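Local atomic coordinates of attaching and effacing protein, pathogenesis factor (Escherichia coli, PDB entry 4E9L), a protein that probably acts as a surface adhesin of the intimin/invasin family, this piece being a run of its bacterial immunoglobulin-like domains. Residues 94-105 with 179-190. Sequence-based numbering, arbitrary orientation.
Sequences SSITLNPDKPVV and AANAAKVTVVAD
The first and last strands of an immunoglobulin-like β-sandwich meet here: 95-99 edges one sheet, 183-187 belongs to the other, and they run nearly parallel, 18° apart. Past the cis peptide before P100, segment 94-105 crosses over to 179-190 and bridges it at V104-V188. There the V188 amide hydrogen-bonds P103 O (2.9 Å) and V105 N hydrogen-bonds V188 O in return (3.0 Å). At the far end A180 N hydrogen-bonds S94 O (2.9 Å), and a water links I96 N to N181 O. In between, apolar side chains fill the gap. I96 lays its CG2 branch 3.9 Å from A183 CB, while L98 straddles two residues, CG on A183 CB and CB on V185 CG1 (3.7 Å). D101, with CG anti to the backbone N (chi1 178°), brings OD1 beside V185 CB; a second water joins that oxygen to T186 OG1. The P103 ring and the V187 side chain cross at about a right angle, CG to CG2 4.1 Å. Strand 95-99 pairs with 108-114 and 183-187 with 165-173, whose V169 packs against I96 and L98; beyond V188, D190 N hydrogen-bonds D220 OD2 in the following domain.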
loop_
_atom_site.group_PDB
_atom_site.type_symbol
_atom_site.label_atom_id
_atom_site.label_comp_id
_atom_site.label_asym_id
_atom_site.label_seq_id
_atom_site.Cartn_x
_atom_site.Cartn_y
_atom_site.Cartn_z
ATOM N N SER A 94 15.912 -25.156 38.400
ATOM C CA SER A 94 16.895 -24.418 37.615
ATOM C C SER A 94 16.225 -23.518 36.602
ATOM O O SER A 94 15.106 -23.808 36.143
ATOM C CB SER A 94 17.845 -25.399 36.930
ATOM O OG SER A 94 18.523 -26.179 37.901
ATOM N N SER A 95 16.904 -22.424 36.239
ATOM C CA SER A 95 16.326 -21.491 35.278
ATOM C C SER A 95 17.355 -20.902 34.327
ATOM O O SER A 95 18.581 -21.025 34.524
ATOM C CB SER A 95 15.587 -20.378 36.025
ATOM O OG SER A 95 16.531 -19.655 36.798
ATOM N N ILE A 96 16.850 -20.235 33.301
ATOM C CA ILE A 96 17.714 -19.576 32.330
ATOM C C ILE A 96 17.144 -18.203 31.964
ATOM O O ILE A 96 15.932 -18.069 31.734
ATOM C CB ILE A 96 18.031 -20.474 31.092
ATOM C CG1 ILE A 96 18.973 -19.727 30.094
ATOM C CG2 ILE A 96 16.730 -21.000 30.410
ATOM C CD1 ILE A 96 19.696 -20.537 29.101
ATOM N N THR A 97 18.048 -17.221 31.855
ATOM C CA THR A 97 17.748 -15.847 31.452
ATOM C C THR A 97 18.621 -15.458 30.263
ATOM O O THR A 97 19.794 -15.839 30.201
ATOM C CB THR A 97 17.958 -14.913 32.691
ATOM O OG1 THR A 97 16.910 -15.183 33.629
ATOM C CG2 THR A 97 17.928 -13.420 32.357
ATOM N N LEU A 98 18.054 -14.662 29.344
ATOM C CA LEU A 98 18.778 -14.042 28.229
ATOM C C LEU A 98 18.814 -12.550 28.460
ATOM O O LEU A 98 17.776 -11.947 28.747
ATOM C CB LEU A 98 18.140 -14.339 26.858
ATOM C CG LEU A 98 18.235 -15.776 26.396
ATOM C CD1 LEU A 98 17.226 -16.022 25.260
ATOM C CD2 LEU A 98 19.680 -16.120 25.947
ATOM N N ASN A 99 19.996 -11.951 28.327
ATOM C CA ASN A 99 20.166 -10.510 28.540
ATOM C C ASN A 99 20.940 -9.814 27.421
ATOM O O ASN A 99 22.044 -10.254 27.107
ATOM C CB ASN A 99 20.824 -10.254 29.897
ATOM C CG ASN A 99 20.687 -8.828 30.345
ATOM O OD1 ASN A 99 19.600 -8.253 30.318
ATOM N ND2 ASN A 99 21.806 -8.200 30.680
ATOM N N PRO A 100 20.409 -8.703 26.833
ATOM C CA PRO A 100 19.093 -8.079 27.118
ATOM C C PRO A 100 17.988 -8.721 26.287
ATOM O O PRO A 100 18.266 -9.490 25.360
ATOM C CB PRO A 100 19.306 -6.633 26.629
ATOM C CG PRO A 100 20.202 -6.823 25.389
ATOM C CD PRO A 100 21.135 -7.977 25.756
ATOM N N ASP A 101 16.751 -8.313 26.537
ATOM C CA ASP A 101 15.651 -8.678 25.671
ATOM C C ASP A 101 15.770 -7.675 24.494
ATOM O O ASP A 101 16.446 -6.645 24.620
ATOM C CB ASP A 101 14.307 -8.596 26.404
ATOM C CG ASP A 101 13.095 -8.928 25.540
ATOM O OD1 ASP A 101 13.272 -9.606 24.488
ATOM O OD2 ASP A 101 11.978 -8.482 25.891
ATOM N N LYS A 102 15.227 -8.019 23.330
ATOM C CA LYS A 102 15.380 -7.173 22.146
ATOM C C LYS A 102 16.840 -6.911 21.676
ATOM O O LYS A 102 17.179 -5.769 21.315
ATOM C CB LYS A 102 14.481 -5.922 22.179
ATOM C CG LYS A 102 13.011 -6.302 22.289
ATOM C CD LYS A 102 12.086 -5.123 22.045
ATOM C CE LYS A 102 10.691 -5.342 22.597
ATOM N NZ LYS A 102 10.098 -6.659 22.214
ATOM N N PRO A 103 17.740 -7.930 21.659
ATOM C CA PRO A 103 19.057 -7.686 21.053
ATOM C C PRO A 103 18.807 -7.526 19.540
ATOM O O PRO A 103 17.750 -7.937 19.031
ATOM C CB PRO A 103 19.816 -8.981 21.351
ATOM C CG PRO A 103 18.750 -10.038 21.310
ATOM C CD PRO A 103 17.580 -9.365 22.000
ATOM N N VAL A 104 19.741 -6.905 18.840
ATOM C CA VAL A 104 19.602 -6.660 17.400
ATOM C C VAL A 104 20.311 -7.772 16.646
ATOM O O VAL A 104 21.350 -8.274 17.111
ATOM C CB VAL A 104 20.172 -5.247 17.044
ATOM C CG1 VAL A 104 20.027 -4.918 15.550
ATOM C CG2 VAL A 104 19.494 -4.158 17.890
ATOM N N VAL A 105 19.787 -8.132 15.465
ATOM C CA VAL A 105 20.432 -9.100 14.560
ATOM C C VAL A 105 21.883 -8.694 14.357
ATOM O O VAL A 105 22.193 -7.485 14.304
ATOM C CB VAL A 105 19.711 -9.244 13.184
ATOM C CG1 VAL A 105 18.372 -9.927 13.339
ATOM C CG2 VAL A 105 19.566 -7.902 12.455
ATOM N N ALA A 179 16.822 -26.762 32.700
ATOM C CA ALA A 179 16.093 -25.651 33.309
ATOM C C ALA A 179 14.606 -25.951 33.170
ATOM O O ALA A 179 14.229 -26.735 32.300
ATOM C CB ALA A 179 16.437 -24.327 32.626
ATOM N N ALA A 180 13.766 -25.343 34.022
ATOM C CA ALA A 180 12.314 -25.590 34.030
ATOM C C ALA A 180 11.677 -25.153 32.725
ATOM O O ALA A 180 10.822 -25.857 32.205
ATOM C CB ALA A 180 11.662 -24.866 35.208
ATOM N N ASN A 181 12.101 -24.010 32.187
ATOM C CA ASN A 181 11.585 -23.497 30.911
ATOM C C ASN A 181 12.713 -22.862 30.114
ATOM O O ASN A 181 13.694 -22.433 30.708
ATOM C CB ASN A 181 10.457 -22.488 31.154
ATOM C CG ASN A 181 9.189 -23.164 31.600
ATOM O OD1 ASN A 181 8.653 -24.050 30.927
ATOM N ND2 ASN A 181 8.741 -22.838 32.785
ATOM N N ALA A 182 12.575 -22.786 28.775
ATOM C CA ALA A 182 13.577 -22.148 27.934
ATOM C C ALA A 182 13.423 -20.639 28.126
ATOM O O ALA A 182 12.340 -20.191 28.500
ATOM C CB ALA A 182 13.320 -22.497 26.472
ATOM N N ALA A 183 14.494 -19.863 27.901
ATOM C CA ALA A 183 14.451 -18.399 27.957
ATOM C C ALA A 183 14.066 -17.963 26.551
ATOM O O ALA A 183 14.500 -18.587 25.571
ATOM C CB ALA A 183 15.820 -17.835 28.317
ATOM N N LYS A 184 13.225 -16.939 26.435
ATOM C CA LYS A 184 12.784 -16.493 25.112
ATOM C C LYS A 184 12.924 -14.987 24.941
ATOM O O LYS A 184 12.491 -14.225 25.810
ATOM C CB LYS A 184 11.319 -16.920 24.838
ATOM C CG LYS A 184 11.084 -18.439 24.870
ATOM C CD LYS A 184 9.621 -18.823 24.679
ATOM C CE LYS A 184 9.451 -20.324 24.660
ATOM N NZ LYS A 184 8.431 -20.752 23.666
ATOM N N VAL A 185 13.552 -14.564 23.834
ATOM C CA VAL A 185 13.674 -13.149 23.453
ATOM C C VAL A 185 13.261 -12.983 22.005
ATOM O O VAL A 185 13.249 -13.954 21.234
ATOM C CB VAL A 185 15.065 -12.490 23.712
ATOM C CG1 VAL A 185 15.397 -12.419 25.202
ATOM C CG2 VAL A 185 16.187 -13.158 22.918
ATOM N N THR A 186 12.966 -11.732 21.631
ATOM C CA THR A 186 12.696 -11.343 20.262
ATOM C C THR A 186 13.976 -10.671 19.806
ATOM O O THR A 186 14.428 -9.708 20.432
ATOM C CB THR A 186 11.517 -10.354 20.173
ATOM O OG1 THR A 186 10.368 -10.968 20.744
ATOM C CG2 THR A 186 11.228 -9.918 18.726
ATOM N N VAL A 187 14.586 -11.213 18.755
ATOM C CA VAL A 187 15.783 -10.613 18.174
ATOM C C VAL A 187 15.206 -9.645 17.119
ATOM O O VAL A 187 14.460 -10.072 16.241
ATOM C CB VAL A 187 16.759 -11.655 17.582
ATOM C CG1 VAL A 187 17.969 -10.968 16.953
ATOM C CG2 VAL A 187 17.195 -12.665 18.645
ATOM N N VAL A 188 15.468 -8.345 17.281
ATOM C CA VAL A 188 14.886 -7.309 16.423
ATOM C C VAL A 188 15.712 -7.033 15.173
ATOM O O VAL A 188 16.929 -7.226 15.160
ATOM C CB VAL A 188 14.510 -5.994 17.179
ATOM C CG1 VAL A 188 13.505 -6.270 18.293
ATOM C CG2 VAL A 188 15.736 -5.240 17.698
ATOM N N ALA A 189 15.046 -6.554 14.140
ATOM C CA ALA A 189 15.696 -6.161 12.886
ATOM C C ALA A 189 16.620 -4.938 13.147
ATOM O O ALA A 189 16.455 -4.221 14.140
ATOM C CB ALA A 189 14.630 -5.807 11.852
ATOM N N ASP A 190 17.605 -4.722 12.279
ATOM C CA ASP A 190 18.491 -3.572 12.408
ATOM C C ASP A 190 17.764 -2.283 11.905
ATOM O O ASP A 190 16.539 -2.309 11.670
ATOM C CB ASP A 190 19.809 -3.849 11.645
ATOM C CG ASP A 190 21.048 -3.179 12.227
ATOM O OD1 ASP A 190 20.908 -2.106 12.872
ATOM O OD2 ASP A 190 22.155 -3.673 11.972
HETATM O O HOH W 1 13.938 -20.578 32.652
HETATM O O HOH W 2 10.826 -10.503 23.731
#